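Side-chain contacts in beta-lactamase (Sebaldella termitidis, PDB 6N1N), which probably hydrolyses beta-lactam antibiotics to substituted beta-amino acids, as a class D member of the serine beta-lactamase family: residues E94-E97 with F103-K106; I79-Y82 with W86-D89; E64-D69 with A108-S113. One frame throughout, in Å; residues are numbered along the deposited sequence.

Overall arrangement
All three contacts lie on the helical side of the molecule, apart from the mixed sheet, in the chain between helix 56-63 and helix 113-122. Contact 3 closes a 38-residue excursion that includes helices 92-98 and 101-108. Nested within it, contact 2 folds the loop before helix 92-98 on itself, and contact 1 then packs helix 92-98 on helix 101-108. Centres of contacts 1 and 2 are 11 Å apart, those of 1 and 3 about 12 Å, and those of 2 and 3 about 21 Å. The side chains of Y104 in contact 1 and W86 in contact 2 each come to about 7 Å from that of the predicted nucleophile S51, while contact 3 joins helix ends away from it.

Contact 1. Residues E94-E97 with F103-K106; sequences EAYE and FYMK
One face of the F103 ring carries the methyl group of A95, whose CB stands 3.5 Å from the ring centroid and 22° off the normal, a CH-pi contact. The methyl is displaced toward the rim, so its closest partner is CG of F103, only 3.3 Å from A95 CB, a tight approach. Over the centre of one Y104 face lies CD2 of the neighbouring F103, 3.9 Å above the plane. A95 O lies in the plane of the phenol at its edge, while A95 CB is 3.9 Å from CE2 of Y104, obliquely. F103 holds its ring over A95 because CG is anti to the backbone N (chi1 173°).

This is a helix-helix junction in which a small residue lets helix 92-98 and helix 101-108 come close: the CA atoms of A95 and F103 are 6.3 Å apart. The Ser-Ala-Leu sequence at this junction probably corresponds to the Ser-Xaa-Val motif of class D enzymes, with Leu in place of Val, and the side chain of Y104 comes within about 7 Å of that of S51.

The hydroxyl of Y104 reaches past A95 to the edge of the Y96 ring, near its plane, with OH 3.6 Å from CB of Y96. The polar partner of Y104 OH is S58 OG on helix 56-63, and F61 meets the Y104 ring.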
ATOM      1  N   GLU A  94      -4.058  10.999 -10.757  1.00 13.57           N
ATOM      2  CA  GLU A  94      -3.261  10.376 -11.801  1.00 15.14           C
ATOM      3  C   GLU A  94      -1.931   9.860 -11.262  1.00 12.65           C
ATOM      4  O   GLU A  94      -1.476   8.770 -11.628  1.00 10.30           O
ATOM      5  CB  GLU A  94      -3.005  11.387 -12.918  1.00 11.66           C
ATOM      6  CG  GLU A  94      -4.242  11.917 -13.656  1.00 17.64           C
ATOM      7  CD  GLU A  94      -3.909  13.092 -14.544  1.00 24.00           C
ATOM      8  OE1 GLU A  94      -3.241  14.030 -14.061  1.00 17.12           O
ATOM      9  OE2 GLU A  94      -4.312  13.073 -15.730  1.00 25.83           O
ATOM     10  N   ALA A  95      -1.253  10.666 -10.452  1.00 10.66           N
ATOM     11  CA  ALA A  95       0.029  10.237  -9.895  1.00 12.04           C
ATOM     12  C   ALA A  95      -0.127   8.954  -9.075  1.00  9.12           C
ATOM     13  O   ALA A  95       0.727   8.058  -9.144  1.00 10.18           O
ATOM     14  CB  ALA A  95       0.620  11.364  -9.057  1.00 10.47           C
ATOM     15  N   TYR A  96      -1.216   8.837  -8.316  1.00  9.53           N
ATOM     16  CA  TYR A  96      -1.498   7.607  -7.591  1.00 11.56           C
ATOM     17  C   TYR A  96      -1.729   6.442  -8.552  1.00  9.39           C
ATOM     18  O   TYR A  96      -1.132   5.363  -8.414  1.00 13.49           O
ATOM     19  CB  TYR A  96      -2.710   7.837  -6.683  1.00  9.72           C
ATOM     20  CG  TYR A  96      -3.046   6.697  -5.746  1.00  9.52           C
ATOM     21  CD1 TYR A  96      -2.592   6.685  -4.443  1.00  9.27           C
ATOM     22  CD2 TYR A  96      -3.833   5.633  -6.169  1.00 11.70           C
ATOM     23  CE1 TYR A  96      -2.898   5.655  -3.583  1.00  9.08           C
ATOM     24  CE2 TYR A  96      -4.136   4.604  -5.328  1.00 12.17           C
ATOM     25  CZ  TYR A  96      -3.680   4.607  -4.035  1.00 10.28           C
ATOM     26  OH  TYR A  96      -3.990   3.571  -3.178  1.00 10.61           O
ATOM     27  N   GLU A  97      -2.631   6.636  -9.515  1.00 11.64           N
ATOM     28  CA  GLU A  97      -2.977   5.558 -10.430  1.00 14.30           C
ATOM     29  C   GLU A  97      -1.760   5.050 -11.190  1.00 17.31           C
ATOM     30  O   GLU A  97      -1.576   3.835 -11.343  1.00 15.19           O
ATOM     31  CB  GLU A  97      -4.041   6.040 -11.401  1.00 16.23           C
ATOM     32  CG  GLU A  97      -4.403   5.005 -12.443  1.00 22.86           C
ATOM     33  CD  GLU A  97      -5.515   5.472 -13.362  1.00 45.05           C
ATOM     34  OE1 GLU A  97      -6.251   6.409 -12.967  1.00 39.80           O
ATOM     35  OE2 GLU A  97      -5.643   4.897 -14.472  1.00 40.16           O
ATOM     36  N   PHE A 103       6.115  12.825  -9.000  1.00 11.46           N
ATOM     37  CA  PHE A 103       5.119  13.691  -8.396  1.00 11.44           C
ATOM     38  C   PHE A 103       5.232  13.662  -6.882  1.00 12.26           C
ATOM     39  O   PHE A 103       5.211  14.718  -6.230  1.00 11.40           O
ATOM     40  CB  PHE A 103       3.735  13.247  -8.878  1.00 12.05           C
ATOM     41  CG  PHE A 103       2.552  13.937  -8.226  1.00 12.58           C
ATOM     42  CD1 PHE A 103       1.791  14.854  -8.943  1.00 13.92           C
ATOM     43  CD2 PHE A 103       2.132  13.592  -6.942  1.00 10.18           C
ATOM     44  CE1 PHE A 103       0.672  15.440  -8.389  1.00 15.22           C
ATOM     45  CE2 PHE A 103       1.007  14.202  -6.369  1.00 13.13           C
ATOM     46  CZ  PHE A 103       0.291  15.115  -7.093  1.00 14.28           C
ATOM     47  N   TYR A 104       5.408  12.472  -6.309  1.00 10.27           N
ATOM     48  CA  TYR A 104       5.549  12.369  -4.860  1.00 11.34           C
ATOM     49  C   TYR A 104       6.889  12.900  -4.372  1.00 12.80           C
ATOM     50  O   TYR A 104       6.950  13.529  -3.311  1.00 12.57           O
ATOM     51  CB  TYR A 104       5.290  10.929  -4.440  1.00 12.17           C
ATOM     52  CG  TYR A 104       3.816  10.602  -4.543  1.00 11.72           C
ATOM     53  CD1 TYR A 104       2.941  10.896  -3.507  1.00  8.47           C
ATOM     54  CD2 TYR A 104       3.289  10.022  -5.694  1.00 10.98           C
ATOM     55  CE1 TYR A 104       1.560  10.614  -3.601  1.00  8.60           C
ATOM     56  CE2 TYR A 104       1.934   9.731  -5.802  1.00 14.26           C
ATOM     57  CZ  TYR A 104       1.071  10.024  -4.751  1.00  8.39           C
ATOM     58  OH  TYR A 104      -0.278   9.728  -4.873  1.00 10.98           O
HETATM   59  N   MSE A 105       7.971  12.659  -5.115  0.50 13.30           N
HETATM   60  CA  MSE A 105       9.275  13.248  -4.773  0.50 13.32           C
HETATM   61  C   MSE A 105       9.220  14.779  -4.790  0.50 13.34           C
HETATM   62  O   MSE A 105       9.762  15.440  -3.899  0.50 14.59           O
HETATM   63  CB  MSE A 105      10.358  12.747  -5.731  0.50 15.44           C
HETATM   64  CG  MSE A 105      10.583  11.252  -5.647  0.50 21.04           C
HETATM   65 SE   MSE A 105      12.072  10.658  -6.787  0.50 46.02          SE
HETATM   66  CE  MSE A 105      11.404  11.141  -8.523  0.50 28.33           C
ATOM     67  N   LYS A 106       8.546  15.339  -5.800  1.00 14.70           N
ATOM     68  CA  LYS A 106       8.430  16.790  -5.904  1.00 16.23           C
ATOM     69  C   LYS A 106       7.588  17.348  -4.763  1.00 18.51           C
ATOM     70  O   LYS A 106       7.968  18.343  -4.130  1.00 16.63           O
ATOM     71  CB  LYS A 106       7.848  17.162  -7.265  1.00 15.70           C
ATOM     72  CG  LYS A 106       7.712  18.665  -7.508  1.00 21.35           C
ATOM     73  CD  LYS A 106       7.206  18.926  -8.926  1.00 34.97           C
ATOM     74  CE  LYS A 106       6.979  20.411  -9.210  1.00 42.90           C
ATOM     75  NZ  LYS A 106       8.253  21.093  -9.533  1.00 51.26           N
TER

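Contact 2. Residues I79-Y82 with W86-D89; sequences IKRY and WNKD
N87 and R81 meet in the long loop that leads to helix 92-98, where the side-chain amide of an asparagine pairs with both backbone polar groups of one residue across a turn in the chain. N87 is itself the centre of an inverse gamma turn. Beside it, W86 brings its side chain to about 7 Å from that of S51, a placement consistent with the tryptophan that borders the active-site cleft in other class D enzymes.

The amide works at both ends. OD1 of N87 accepts the N-H of R81 at 2.8 Å, and ND2 of N87 gives a proton to R81 O at 3.1 Å. Both bonds are nearly straight, and R81 O lies close to the amide plane of N87, so the pair fixes the rotation of the group much as a strand partner would. Placing CG anti to the carbonyl carbon (chi1 -67°) sends the amide across the gap. A water adds to this network, accepting from NH1 of R81 at 3.0 Å and lying 2.8 Å from N87 OD1, to which it can donate. It also makes a weak bond to W86 O at 2.9 Å, an oxygen that receives W102 NE1 as well. NH2 of the same guanidinium forms a salt bridge with D77.

W86 lies alongside. Its indole edge meets the aliphatic root of R81, CE3 to CB 3.9 Å, and its NE1 is hydrogen-bonded to Y98 O at the end of helix 92-98. Y82, exposed, meets the indole with its ring: this and the six-membered ring of W86 lie oblique at 58°, with CZ3 of W86 over one face of the phenol and Y82 OH at the indole edge, 3.5 Å from W86 CH2.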
ATOM      1  N   ILE A  79      11.240  16.224 -18.566  1.00 22.57           N
ATOM      2  CA  ILE A  79      12.203  15.136 -18.733  1.00 19.46           C
ATOM      3  C   ILE A  79      11.447  13.864 -19.100  1.00 25.65           C
ATOM      4  O   ILE A  79      10.562  13.426 -18.362  1.00 17.53           O
ATOM      5  CB  ILE A  79      13.020  14.937 -17.447  1.00 19.71           C
ATOM      6  CG1 ILE A  79      13.726  16.245 -17.072  1.00 26.83           C
ATOM      7  CG2 ILE A  79      14.001  13.755 -17.581  1.00 23.06           C
ATOM      8  CD1 ILE A  79      14.462  16.191 -15.780  1.00 24.58           C
ATOM      9  N   LYS A  80      11.827  13.241 -20.220  1.00 16.19           N
ATOM     10  CA  LYS A  80      11.234  11.965 -20.600  1.00 18.27           C
ATOM     11  C   LYS A  80      11.698  10.887 -19.632  1.00 19.18           C
ATOM     12  O   LYS A  80      12.902  10.712 -19.412  1.00 16.90           O
ATOM     13  CB  LYS A  80      11.631  11.584 -22.030  1.00 19.58           C
ATOM     14  CG  LYS A  80      11.048  10.221 -22.476  1.00 28.33           C
ATOM     15  CD  LYS A  80      11.637   9.729 -23.802  1.00 32.87           C
ATOM     16  CE  LYS A  80      10.990   8.420 -24.270  1.00 46.59           C
ATOM     17  NZ  LYS A  80      11.767   7.729 -25.356  1.00 51.11           N
ATOM     18  N   ARG A  81      10.744  10.181 -19.035  1.00 16.06           N
ATOM     19  CA  ARG A  81      11.016   9.065 -18.143  1.00 10.63           C
ATOM     20  C   ARG A  81      10.425   7.807 -18.770  1.00 14.07           C
ATOM     21  O   ARG A  81       9.719   7.882 -19.780  1.00 15.89           O
ATOM     22  CB  ARG A  81      10.449   9.343 -16.749  1.00 12.88           C
ATOM     23  CG  ARG A  81      11.113  10.521 -16.098  1.00 12.33           C
ATOM     24  CD  ARG A  81      10.569  10.753 -14.667  1.00 18.42           C
ATOM     25  NE  ARG A  81      11.385  11.741 -13.969  1.00 20.71           N
ATOM     26  CZ  ARG A  81      11.229  13.051 -14.087  1.00 17.76           C
ATOM     27  NH1 ARG A  81      10.285  13.551 -14.869  1.00 17.49           N
ATOM     28  NH2 ARG A  81      12.045  13.872 -13.438  1.00 26.26           N
ATOM     29  N   TYR A  82      10.711   6.646 -18.181  1.00 14.03           N
ATOM     30  CA  TYR A  82      10.502   5.402 -18.920  1.00 15.00           C
ATOM     31  C   TYR A  82       9.044   4.936 -18.983  1.00 19.86           C
ATOM     32  O   TYR A  82       8.752   4.019 -19.759  1.00 18.05           O
ATOM     33  CB  TYR A  82      11.403   4.294 -18.357  1.00 14.76           C
ATOM     34  CG  TYR A  82      11.135   3.881 -16.939  1.00 20.23           C
ATOM     35  CD1 TYR A  82      10.079   3.046 -16.649  1.00 17.76           C
ATOM     36  CD2 TYR A  82      11.972   4.275 -15.908  1.00 18.60           C
ATOM     37  CE1 TYR A  82       9.807   2.658 -15.361  1.00 21.83           C
ATOM     38  CE2 TYR A  82      11.725   3.879 -14.607  1.00 18.16           C
ATOM     39  CZ  TYR A  82      10.638   3.059 -14.344  1.00 20.82           C
ATOM     40  OH  TYR A  82      10.377   2.646 -13.057  1.00 25.07           O
ATOM     41  N   TRP A  86       3.859   9.033 -17.311  1.00 13.42           N
ATOM     42  CA  TRP A  86       4.511   9.964 -16.390  1.00 14.02           C
ATOM     43  C   TRP A  86       4.918  11.264 -17.059  1.00 13.45           C
ATOM     44  O   TRP A  86       5.259  12.220 -16.369  1.00 13.27           O
ATOM     45  CB  TRP A  86       5.787   9.361 -15.788  1.00 12.31           C
ATOM     46  CG  TRP A  86       5.584   8.184 -14.881  1.00  9.08           C
ATOM     47  CD1 TRP A  86       4.397   7.717 -14.389  1.00 12.96           C
ATOM     48  CD2 TRP A  86       6.596   7.313 -14.376  1.00  9.19           C
ATOM     49  NE1 TRP A  86       4.618   6.617 -13.605  1.00 12.86           N
ATOM     50  CE2 TRP A  86       5.959   6.350 -13.574  1.00 11.41           C
ATOM     51  CE3 TRP A  86       7.996   7.252 -14.531  1.00 12.65           C
ATOM     52  CZ2 TRP A  86       6.656   5.329 -12.932  1.00 14.28           C
ATOM     53  CZ3 TRP A  86       8.684   6.240 -13.877  1.00 17.06           C
ATOM     54  CH2 TRP A  86       8.021   5.299 -13.090  1.00 18.07           C
ATOM     55  N   ASN A  87       4.942  11.300 -18.388  1.00 11.90           N
ATOM     56  CA  ASN A  87       5.595  12.376 -19.127  1.00 12.17           C
ATOM     57  C   ASN A  87       4.597  13.475 -19.501  1.00 18.49           C
ATOM     58  O   ASN A  87       4.425  13.848 -20.671  1.00 20.80           O
ATOM     59  CB  ASN A  87       6.278  11.796 -20.360  1.00 15.36           C
ATOM     60  CG  ASN A  87       7.444  10.880 -20.017  1.00 16.10           C
ATOM     61  OD1 ASN A  87       8.123  11.075 -19.006  1.00 16.04           O
ATOM     62  ND2 ASN A  87       7.685   9.885 -20.855  1.00 15.55           N
ATOM     63  N   LYS A  88       3.954  14.020 -18.468  1.00 13.01           N
ATOM     64  CA  LYS A  88       2.961  15.080 -18.594  1.00 17.09           C
ATOM     65  C   LYS A  88       2.677  15.625 -17.203  1.00 19.60           C
ATOM     66  O   LYS A  88       3.021  14.997 -16.202  1.00 13.65           O
ATOM     67  CB  LYS A  88       1.672  14.566 -19.221  1.00 19.69           C
ATOM     68  CG  LYS A  88       1.047  13.425 -18.466  1.00 22.72           C
ATOM     69  CD  LYS A  88      -0.155  12.847 -19.203  1.00 27.29           C
ATOM     70  CE  LYS A  88      -0.584  11.517 -18.594  1.00 31.39           C
ATOM     71  NZ  LYS A  88      -1.968  11.108 -18.986  1.00 46.49           N
ATOM     72  N   ASP A  89       2.048  16.803 -17.151  1.00 18.12           N
ATOM     73  CA  ASP A  89       1.570  17.308 -15.870  1.00 18.41           C
ATOM     74  C   ASP A  89       0.614  16.274 -15.283  1.00 15.00           C
ATOM     75  O   ASP A  89      -0.170  15.647 -16.009  1.00 14.23           O
ATOM     76  CB  ASP A  89       0.860  18.653 -16.033  1.00 21.93           C
ATOM     77  CG  ASP A  89       1.795  19.781 -16.459  1.00 27.19           C
ATOM     78  OD1 ASP A  89       3.045  19.622 -16.434  1.00 24.47           O
ATOM     79  OD2 ASP A  89       1.257  20.848 -16.825  1.00 32.30           O
TER
HETATM   80  O   HOH W   1       8.163  12.153 -16.396  1.00 12.35           O

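Contact 3. Residues E64-D69 with A108-S113; sequences EEVVKD and AGKIKS
K110 reaches toward V66 along an extended chain that begins at CB, passes CG and comes nearest to the other segment through its outer half. CD lies 4.1 Å from CG1 of V66, a loose aliphatic contact in which the lysine runs across the valine at a slant. CE of K110 passes 4.2 Å from V66 O, and a bend in the last torsion (chi4 49°) turns NZ to a water, to which it donates at 3.1 Å. That water gives a proton to V66 O at 3.0 Å, so the lysine tip is tied to the backbone of the other loop through a single bridging molecule while its stem rests on the side chain.

The other branch of V66 serves the neighbour of K110. CG1 is anti to the backbone N (chi1 173°), whereas CG2 swings to I111 and meets its CD1 at 3.7 Å; the two side chains cross at about a right angle. One valine thus divides its methyls between the exposed lysine and the buried isoleucine, and F61 of helix 56-63 packs against both V66 and I111.

Both segments are turns at helix ends. I111 N bonds to A108 O at 3.0 Å, closing a type I beta turn, and K112 takes the N-cap position of helix 113-122. On the opposing segment E65, with positive phi, is the first residue after helix 56-63 to leave helical backbone angles, and E64 OE2 is hydrogen-bonded to the hydroxyl of Y119. The residue that follows this Schellman motif, V66, packs on the end of a type I turn between helices 101-108 and 113-122, in the helical part of the serine beta-lactamase fold.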
ATOM      1  N   GLU A  64      -1.516  18.745   4.333  1.00 10.94           N
ATOM      2  CA  GLU A  64      -0.505  19.793   4.352  1.00 11.35           C
ATOM      3  C   GLU A  64      -0.645  20.796   3.210  1.00 16.44           C
ATOM      4  O   GLU A  64       0.190  21.701   3.097  1.00 15.24           O
ATOM      5  CB  GLU A  64       0.899  19.173   4.306  1.00 15.28           C
ATOM      6  CG  GLU A  64       1.278  18.441   5.575  1.00 14.07           C
ATOM      7  CD  GLU A  64       1.222  19.361   6.770  1.00 16.46           C
ATOM      8  OE1 GLU A  64       1.881  20.411   6.727  1.00 16.81           O
ATOM      9  OE2 GLU A  64       0.499  19.060   7.734  1.00 15.83           O
ATOM     10  N   GLU A  65      -1.658  20.647   2.365  1.00 13.31           N
ATOM     11  CA  GLU A  65      -1.967  21.591   1.291  1.00 20.49           C
ATOM     12  C   GLU A  65      -0.889  21.638   0.211  1.00 15.28           C
ATOM     13  O   GLU A  65      -0.765  22.631  -0.510  1.00 20.21           O
ATOM     14  CB  GLU A  65      -2.226  22.987   1.866  1.00 15.82           C
ATOM     15  CG  GLU A  65      -3.404  22.962   2.811  1.00 17.04           C
ATOM     16  CD  GLU A  65      -3.655  24.287   3.491  1.00 34.53           C
ATOM     17  OE1 GLU A  65      -3.686  25.309   2.790  1.00 31.62           O
ATOM     18  OE2 GLU A  65      -3.795  24.298   4.731  1.00 33.84           O
ATOM     19  N   VAL A  66      -0.141  20.543   0.045  1.00 14.31           N
ATOM     20  CA  VAL A  66       0.767  20.434  -1.091  1.00 13.50           C
ATOM     21  C   VAL A  66       0.001  20.647  -2.386  1.00 19.81           C
ATOM     22  O   VAL A  66       0.473  21.345  -3.301  1.00 18.24           O
ATOM     23  CB  VAL A  66       1.480  19.070  -1.070  1.00 14.63           C
ATOM     24  CG1 VAL A  66       2.309  18.849  -2.337  1.00 14.89           C
ATOM     25  CG2 VAL A  66       2.366  18.978   0.148  1.00 19.10           C
ATOM     26  N   VAL A  67      -1.168  20.021  -2.500  1.00 14.14           N
ATOM     27  CA  VAL A  67      -2.139  20.295  -3.552  1.00 14.52           C
ATOM     28  C   VAL A  67      -3.455  20.597  -2.855  1.00 18.18           C
ATOM     29  O   VAL A  67      -3.688  20.162  -1.720  1.00 17.39           O
ATOM     30  CB  VAL A  67      -2.304  19.142  -4.564  1.00 18.55           C
ATOM     31  CG1 VAL A  67      -1.071  19.024  -5.434  1.00 19.85           C
ATOM     32  CG2 VAL A  67      -2.561  17.820  -3.862  1.00 18.77           C
ATOM     33  N   LYS A  68      -4.312  21.363  -3.529  0.50 17.52           N
ATOM     34  CA  LYS A  68      -5.580  21.766  -2.934  0.50 20.58           C
ATOM     35  C   LYS A  68      -6.582  20.624  -2.948  0.50 18.74           C
ATOM     36  O   LYS A  68      -7.371  20.472  -2.006  0.50 18.64           O
ATOM     37  CB  LYS A  68      -6.145  22.984  -3.670  0.50 25.49           C
ATOM     38  CG  LYS A  68      -7.467  23.491  -3.114  0.50 31.93           C
ATOM     39  CD  LYS A  68      -7.799  24.880  -3.643  0.50 33.67           C
ATOM     40  CE  LYS A  68      -9.116  25.386  -3.083  0.50 37.56           C
ATOM     41  NZ  LYS A  68     -10.258  24.542  -3.519  0.50 45.02           N
ATOM     42  N   ASP A  69      -6.555  19.816  -3.998  1.00 18.61           N
ATOM     43  CA  ASP A  69      -7.449  18.680  -4.144  1.00 17.74           C
ATOM     44  C   ASP A  69      -6.775  17.735  -5.128  1.00 15.18           C
ATOM     45  O   ASP A  69      -5.616  17.939  -5.504  1.00 14.84           O
ATOM     46  CB  ASP A  69      -8.849  19.115  -4.589  1.00 18.70           C
ATOM     47  CG  ASP A  69      -8.836  19.951  -5.851  1.00 28.43           C
ATOM     48  OD1 ASP A  69      -8.118  19.572  -6.799  1.00 18.17           O
ATOM     49  OD2 ASP A  69      -9.575  20.972  -5.912  1.00 24.38           O
ATOM     50  N   ALA A 108       7.099  15.980  -1.831  1.00 14.49           N
ATOM     51  CA  ALA A 108       7.781  15.809  -0.563  1.00 17.18           C
ATOM     52  C   ALA A 108       8.748  16.960  -0.298  1.00 12.39           C
ATOM     53  O   ALA A 108       9.022  17.269   0.866  1.00 15.66           O
ATOM     54  CB  ALA A 108       8.508  14.465  -0.549  1.00 17.87           C
ATOM     55  N   GLY A 109       9.215  17.644  -1.344  1.00 23.63           N
ATOM     56  CA  GLY A 109      10.099  18.781  -1.145  1.00 24.48           C
ATOM     57  C   GLY A 109       9.456  19.946  -0.416  1.00 26.08           C
ATOM     58  O   GLY A 109      10.169  20.765   0.188  1.00 25.78           O
ATOM     59  N   LYS A 110       8.134  20.052  -0.474  1.00 15.33           N
ATOM     60  CA  LYS A 110       7.390  21.084   0.220  1.00 21.85           C
ATOM     61  C   LYS A 110       7.160  20.760   1.692  1.00 22.46           C
ATOM     62  O   LYS A 110       6.569  21.584   2.391  1.00 20.33           O
ATOM     63  CB  LYS A 110       6.011  21.300  -0.429  1.00 20.21           C
ATOM     64  CG  LYS A 110       5.961  22.009  -1.805  1.00 27.01           C
ATOM     65  CD  LYS A 110       4.493  22.320  -2.147  1.00 33.86           C
ATOM     66  CE  LYS A 110       4.306  23.013  -3.477  1.00 48.63           C
ATOM     67  NZ  LYS A 110       5.037  22.321  -4.560  1.00 57.45           N
ATOM     68  N   ILE A 111       7.551  19.570   2.154  1.00 15.99           N
ATOM     69  CA  ILE A 111       7.250  19.097   3.507  1.00 16.68           C
ATOM     70  C   ILE A 111       8.569  18.872   4.251  1.00 16.88           C
ATOM     71  O   ILE A 111       9.442  18.132   3.781  1.00 17.71           O
ATOM     72  CB  ILE A 111       6.402  17.814   3.482  1.00 13.98           C
ATOM     73  CG1 ILE A 111       5.134  18.027   2.641  1.00 18.18           C
ATOM     74  CG2 ILE A 111       6.010  17.387   4.915  1.00 14.51           C
ATOM     75  CD1 ILE A 111       4.367  16.740   2.365  1.00 15.72           C
ATOM     76  N   LYS A 112       8.713  19.497   5.414  1.00 13.96           N
ATOM     77  CA  LYS A 112       9.908  19.289   6.228  1.00 14.05           C
ATOM     78  C   LYS A 112       9.979  17.877   6.807  1.00 13.30           C
ATOM     79  O   LYS A 112       8.961  17.244   7.107  1.00 13.92           O
ATOM     80  CB  LYS A 112       9.934  20.282   7.394  1.00 18.06           C
ATOM     81  CG  LYS A 112       9.993  21.742   6.992  1.00 18.84           C
ATOM     82  CD  LYS A 112      11.331  22.095   6.417  1.00 32.56           C
ATOM     83  CE  LYS A 112      11.492  23.607   6.304  1.00 47.16           C
ATOM     84  NZ  LYS A 112      12.821  24.001   5.747  1.00 58.75           N
ATOM     85  N   SER A 113      11.208  17.402   7.018  1.00 15.86           N
ATOM     86  CA  SER A 113      11.403  16.077   7.616  1.00 13.91           C
ATOM     87  C   SER A 113      10.681  15.926   8.964  1.00 10.09           C
ATOM     88  O   SER A 113      10.099  14.877   9.251  1.00 11.75           O
ATOM     89  CB  SER A 113      12.903  15.806   7.754  1.00 25.44           C
ATOM     90  OG  SER A 113      13.176  14.903   8.803  1.00 56.80           O
TER
HETATM   91  O   HOH W   2       2.358  21.166  -5.580  1.00 39.61           O